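Side-chain contacts in member of s1p family of ribosomal proteins (PDB 5YH1), which probably acts as an exonuclease on nucleic acids, the part described here being its DHH domain, which binds manganese: residues K98-R103 with V112-I117; R50-G55 with I80-K85. All coordinates share one frame; numbering follows the deposited sequence.

Interaction 1 (K98-R103 with V112-I117); sequences KRRPSR and VLKDII
R100 reaches from strand 97-102, outermost in the chain's parallel DHH-domain sheet, to D115 on helix 109-126, a worked example of a salt bridge that ties a strand to the helix following it in the chain. Its CB points toward the helix, and with CG beside the backbone N (chi1 -64°) the chain, straight from CG to NE, carries the guanidinium to D115. NH1 then donates to D115 OD1 at 2.8 Å. The bond is bent, 141° at the hydrogen, with OD1 tilted out of the guanidinium plane; NH1 in turn comes to OD1 from above the carboxylate plane. The two flat groups are nonetheless turned only 27° against each other. D115 is gripped from elsewhere as well: its OD2 takes a hydrogen bond from Y107 OH and a salt bridge from R61 of the adjoining strand, which should favour the charged carboxylate.

K114 adds a layer over the guanidinium. Bent at its second and fourth torsions, it lays its CE methylene 3.9 Å above one face, toward the rim, while K98 CB lies over the rim of the opposite face. The two cationic ends stay close, and some mutual repulsion is likely: K114 NZ lies 4.4 Å from R100 NE.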
loop_
_atom_site.group_PDB
_atom_site.type_symbol
_atom_site.label_atom_id
_atom_site.label_comp_id
_atom_site.label_asym_id
_atom_site.label_seq_id
_atom_site.Cartn_x
_atom_site.Cartn_y
_atom_site.Cartn_z
ATOM N N LYS A 98 21.608 -1.334 0.934
ATOM C CA LYS A 98 20.184 -1.599 0.825
ATOM C C LYS A 98 19.881 -2.363 -0.455
ATOM O O LYS A 98 20.320 -1.967 -1.530
ATOM C CB LYS A 98 19.409 -0.281 0.807
ATOM C CG LYS A 98 19.519 0.521 2.091
ATOM C CD LYS A 98 18.751 -0.165 3.215
ATOM C CE LYS A 98 19.218 0.307 4.579
ATOM N NZ LYS A 98 18.946 1.742 4.788
ATOM N N ARG A 99 19.119 -3.448 -0.331
ATOM C CA ARG A 99 18.648 -4.210 -1.476
ATOM C C ARG A 99 17.134 -4.037 -1.572
ATOM O O ARG A 99 16.420 -4.303 -0.609
ATOM C CB ARG A 99 19.047 -5.687 -1.339
ATOM C CG ARG A 99 18.707 -6.545 -2.547
ATOM C CD ARG A 99 19.277 -7.952 -2.434
ATOM N NE ARG A 99 18.875 -8.612 -1.190
ATOM C CZ ARG A 99 17.680 -9.142 -0.952
ATOM N NH1 ARG A 99 16.741 -9.120 -1.870
ATOM N NH2 ARG A 99 17.425 -9.707 0.215
ATOM N N ARG A 100 16.658 -3.598 -2.739
ATOM C CA ARG A 100 15.238 -3.316 -2.960
ATOM C C ARG A 100 14.743 -3.958 -4.245
ATOM O O ARG A 100 15.225 -3.617 -5.323
ATOM C CB ARG A 100 15.007 -1.810 -3.031
ATOM C CG ARG A 100 15.336 -1.112 -1.732
ATOM C CD ARG A 100 15.188 0.400 -1.811
ATOM N NE ARG A 100 15.581 0.985 -0.527
ATOM C CZ ARG A 100 16.199 2.149 -0.361
ATOM N NH1 ARG A 100 16.504 2.938 -1.395
ATOM N NH2 ARG A 100 16.517 2.526 0.865
ATOM N N PRO A 101 13.775 -4.892 -4.145
ATOM C CA PRO A 101 13.242 -5.465 -5.372
ATOM C C PRO A 101 12.364 -4.484 -6.138
ATOM O O PRO A 101 11.779 -3.579 -5.540
ATOM C CB PRO A 101 12.401 -6.653 -4.889
ATOM C CG PRO A 101 12.840 -6.914 -3.502
ATOM C CD PRO A 101 13.257 -5.583 -2.953
ATOM N N SER A 102 12.306 -4.678 -7.452
ATOM C CA SER A 102 11.419 -3.957 -8.340
ATOM C C SER A 102 10.542 -5.001 -8.995
ATOM O O SER A 102 11.055 -5.928 -9.635
ATOM C CB SER A 102 12.218 -3.212 -9.410
ATOM O OG SER A 102 12.952 -2.141 -8.841
ATOM N N ARG A 103 9.234 -4.871 -8.824
ATOM C CA ARG A 103 8.289 -5.807 -9.412
ATOM C C ARG A 103 8.143 -5.523 -10.907
ATOM O O ARG A 103 7.923 -6.429 -11.688
ATOM C CB ARG A 103 6.934 -5.740 -8.681
ATOM N N VAL A 112 12.545 4.917 -8.180
ATOM C CA VAL A 112 13.673 5.845 -8.167
ATOM C C VAL A 112 13.380 7.073 -7.292
ATOM O O VAL A 112 14.269 7.586 -6.599
ATOM C CB VAL A 112 14.105 6.255 -9.588
ATOM C CG1 VAL A 112 13.098 7.200 -10.233
ATOM C CG2 VAL A 112 15.486 6.876 -9.542
ATOM N N LEU A 113 12.133 7.524 -7.282
ATOM C CA LEU A 113 11.797 8.710 -6.478
ATOM C C LEU A 113 11.925 8.393 -4.995
ATOM O O LEU A 113 12.419 9.202 -4.216
ATOM C CB LEU A 113 10.409 9.244 -6.846
ATOM C CG LEU A 113 10.375 9.864 -8.256
ATOM C CD1 LEU A 113 8.950 10.168 -8.675
ATOM C CD2 LEU A 113 11.233 11.117 -8.334
ATOM N N LYS A 114 11.516 7.192 -4.614
ATOM C CA LYS A 114 11.716 6.728 -3.254
ATOM C C LYS A 114 13.226 6.647 -2.923
ATOM O O LYS A 114 13.672 7.108 -1.872
ATOM C CB LYS A 114 11.005 5.382 -3.081
ATOM C CG LYS A 114 11.102 4.766 -1.700
ATOM C CD LYS A 114 12.157 3.684 -1.650
ATOM C CE LYS A 114 12.191 3.001 -0.291
ATOM N NZ LYS A 114 11.269 1.832 -0.249
ATOM N N ASP A 115 14.011 6.090 -3.836
ATOM C CA ASP A 115 15.457 6.000 -3.637
ATOM C C ASP A 115 16.085 7.397 -3.442
ATOM O O ASP A 115 16.948 7.597 -2.589
ATOM C CB ASP A 115 16.112 5.272 -4.835
ATOM C CG ASP A 115 15.742 3.787 -4.903
ATOM O OD1 ASP A 115 15.249 3.243 -3.891
ATOM O OD2 ASP A 115 15.943 3.162 -5.970
ATOM N N ILE A 116 15.644 8.364 -4.232
ATOM C CA ILE A 116 16.170 9.727 -4.129
ATOM C C ILE A 116 15.747 10.391 -2.803
ATOM O O ILE A 116 16.559 11.011 -2.122
ATOM C CB ILE A 116 15.767 10.575 -5.359
ATOM C CG1 ILE A 116 16.494 10.047 -6.600
ATOM C CG2 ILE A 116 16.115 12.059 -5.158
ATOM C CD1 ILE A 116 15.963 10.580 -7.919
ATOM N N ILE A 117 14.491 10.242 -2.411
ATOM C CA ILE A 117 14.026 10.852 -1.153
ATOM C C ILE A 117 14.778 10.249 0.029
ATOM O O ILE A 117 15.265 10.970 0.895
ATOM C CB ILE A 117 12.499 10.698 -0.988
ATOM C CG1 ILE A 117 11.786 11.564 -2.031
ATOM C CG2 ILE A 117 12.047 11.065 0.432
ATOM C CD1 ILE A 117 10.381 11.115 -2.369
#

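Interaction 2 (R50-G55 with I80-K85)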
loop_
_atom_site.group_PDB
_atom_site.type_symbol
_atom_site.label_atom_id
_atom_site.label_comp_id
_atom_site.label_asym_id
_atom_site.label_seq_id
_atom_site.Cartn_x
_atom_site.Cartn_y
_atom_site.Cartn_z
ATOM N N ARG A 50 35.121 0.368 -4.585
ATOM C CA ARG A 50 35.546 1.719 -4.224
ATOM C C ARG A 50 34.524 2.402 -3.313
ATOM O O ARG A 50 34.894 2.992 -2.289
ATOM C CB ARG A 50 35.803 2.566 -5.470
ATOM C CG ARG A 50 36.720 3.740 -5.190
ATOM C CD ARG A 50 36.951 4.611 -6.414
ATOM N NE ARG A 50 38.049 5.553 -6.173
ATOM C CZ ARG A 50 37.969 6.643 -5.404
ATOM N NH1 ARG A 50 36.831 6.956 -4.783
ATOM N NH2 ARG A 50 39.038 7.427 -5.250
ATOM N N ALA A 51 33.245 2.305 -3.677
ATOM C CA ALA A 51 32.165 2.795 -2.821
ATOM C C ALA A 51 32.266 2.206 -1.415
ATOM O O ALA A 51 32.160 2.931 -0.428
ATOM C CB ALA A 51 30.812 2.475 -3.430
ATOM N N ILE A 52 32.505 0.898 -1.332
ATOM C CA ILE A 52 32.637 0.212 -0.045
ATOM C C ILE A 52 33.800 0.761 0.775
ATOM O O ILE A 52 33.665 1.015 1.977
ATOM C CB ILE A 52 32.862 -1.307 -0.223
ATOM C CG1 ILE A 52 31.616 -1.976 -0.809
ATOM C CG2 ILE A 52 33.217 -1.964 1.111
ATOM C CD1 ILE A 52 31.869 -3.380 -1.313
ATOM N N PHE A 53 34.947 0.920 0.134
ATOM C CA PHE A 53 36.148 1.326 0.848
ATOM C C PHE A 53 36.091 2.794 1.290
ATOM O O PHE A 53 36.704 3.149 2.285
ATOM C CB PHE A 53 37.411 1.037 0.019
ATOM C CG PHE A 53 37.676 -0.434 -0.213
ATOM C CD1 PHE A 53 37.472 -1.374 0.790
ATOM C CD2 PHE A 53 38.172 -0.873 -1.430
ATOM C CE1 PHE A 53 37.726 -2.719 0.568
ATOM C CE2 PHE A 53 38.433 -2.219 -1.653
ATOM C CZ PHE A 53 38.211 -3.142 -0.654
ATOM N N GLU A 54 35.352 3.636 0.570
ATOM C CA GLU A 54 35.197 5.026 0.988
ATOM C C GLU A 54 34.036 5.232 1.960
ATOM O O GLU A 54 33.810 6.337 2.417
ATOM C CB GLU A 54 35.081 5.966 -0.215
ATOM C CG GLU A 54 33.780 5.900 -0.976
ATOM C CD GLU A 54 33.774 6.804 -2.193
ATOM O OE1 GLU A 54 33.172 6.434 -3.216
ATOM O OE2 GLU A 54 34.356 7.898 -2.136
ATOM N N GLY A 55 33.313 4.171 2.295
ATOM C CA GLY A 55 32.186 4.281 3.222
ATOM C C GLY A 55 30.960 4.916 2.597
ATOM O O GLY A 55 30.113 5.463 3.298
ATOM N N ILE A 80 28.617 -7.329 1.690
ATOM C CA ILE A 80 28.429 -7.160 3.141
ATOM C C ILE A 80 29.704 -7.442 3.951
ATOM O O ILE A 80 30.063 -6.638 4.813
ATOM C CB ILE A 80 27.243 -8.007 3.678
ATOM C CG1 ILE A 80 25.898 -7.480 3.157
ATOM C CG2 ILE A 80 27.232 -8.049 5.198
ATOM C CD1 ILE A 80 25.608 -6.036 3.477
ATOM N N PRO A 81 30.394 -8.575 3.686
ATOM C CA PRO A 81 31.645 -8.832 4.419
ATOM C C PRO A 81 32.705 -7.742 4.264
ATOM O O PRO A 81 33.406 -7.443 5.228
ATOM C CB PRO A 81 32.145 -10.155 3.825
ATOM C CG PRO A 81 30.924 -10.826 3.315
ATOM C CD PRO A 81 30.001 -9.729 2.859
ATOM N N LEU A 82 32.840 -7.173 3.069
ATOM C CA LEU A 82 33.800 -6.094 2.858
ATOM C C LEU A 82 33.401 -4.860 3.661
ATOM O O LEU A 82 34.241 -4.231 4.293
ATOM C CB LEU A 82 33.928 -5.727 1.376
ATOM C CG LEU A 82 34.567 -6.750 0.440
ATOM C CD1 LEU A 82 34.783 -6.120 -0.927
ATOM C CD2 LEU A 82 35.883 -7.288 1.000
ATOM N N ILE A 83 32.115 -4.523 3.641
ATOM C CA ILE A 83 31.618 -3.402 4.431
ATOM C C ILE A 83 31.943 -3.607 5.907
ATOM O O ILE A 83 32.362 -2.671 6.589
ATOM C CB ILE A 83 30.100 -3.198 4.244
ATOM C CG1 ILE A 83 29.819 -2.650 2.842
ATOM C CG2 ILE A 83 29.538 -2.260 5.313
ATOM C CD1 ILE A 83 28.349 -2.616 2.476
ATOM N N GLU A 84 31.752 -4.832 6.391
ATOM C CA GLU A 84 31.985 -5.140 7.801
ATOM C C GLU A 84 33.463 -5.117 8.194
ATOM O O GLU A 84 33.782 -4.764 9.330
ATOM C CB GLU A 84 31.317 -6.467 8.196
ATOM C CG GLU A 84 29.796 -6.343 8.227
ATOM C CD GLU A 84 29.084 -7.561 8.778
ATOM O OE1 GLU A 84 29.524 -8.698 8.486
ATOM O OE2 GLU A 84 28.072 -7.372 9.493
ATOM N N LYS A 85 34.360 -5.452 7.269
ATOM C CA LYS A 85 35.791 -5.419 7.581
ATOM C C LYS A 85 36.357 -3.989 7.621
ATOM O O LYS A 85 37.307 -3.732 8.355
ATOM C CB LYS A 85 36.605 -6.330 6.648
ATOM C CG LYS A 85 37.176 -5.676 5.402
ATOM C CD LYS A 85 38.312 -6.501 4.812
ATOM C CE LYS A 85 37.863 -7.908 4.448
ATOM N NZ LYS A 85 38.769 -8.542 3.449
#
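I52, near the C-terminal end of helix 32-53, meets L82 and I83 of helix 66-86 and illustrates how one branched side chain can be shared by two successive residues of a facing helix. From CA its CB points at the other helix, and the branches divide the work. CG2, anti to the backbone N, comes in beside the helix backbone: it lies 3.8 Å from L82 CB and equally 3.8 Å from the backbone N of I83, with I83 CG1 at 3.9 Å. The other branch leaves beside the backbone N (chi1 -67°). Its first atom, CG1, grazes I83 CG1 at 4.1 Å, and the chain then extends (chi2 166°) to carry CD1 away from I83 and over to L82. There the tip, I52 CD1, finds L82 CD1 at 4.0 Å, and L82 CB slightly farther off. I52 crosses each of its two partners at about a right angle; the contact is apolar, with no hydrogen bond between the segments.

The backbones are correspondingly close, the CA atoms of I52 and I83 being 5.8 Å apart. Just beyond, helix 32-53 ends in a Schellman motif at G55, whose positive phi turns the chain toward strand 58-63. Elsewhere around the contact, I52 also packs on I79 one turn earlier in helix 66-86, F53 makes a cation-pi contact with R19 of helix 2-20, and L82 touches N211 in the loop after helix 199-210.

Two ways of fastening helices within one domain appear here: interaction 1 binds a helix to the sheet through charge, whereas interaction 2 joins two helices through apolar branches alone. Their centres are 20 Å apart and their nearest atoms about 7 Å, without touching. Along the chain, both segments of interaction 2 come before those of interaction 1. Helix 66-86 links them spatially: it supplies I80-K85 to interaction 2, and its earlier residues Y69, V73 and E76 hold R99, the neighbour of R100 in interaction 1. Both contacts lie away from the manganese site of D67, D137, H163 and D229, although D67 belongs to the first turn of that same helix.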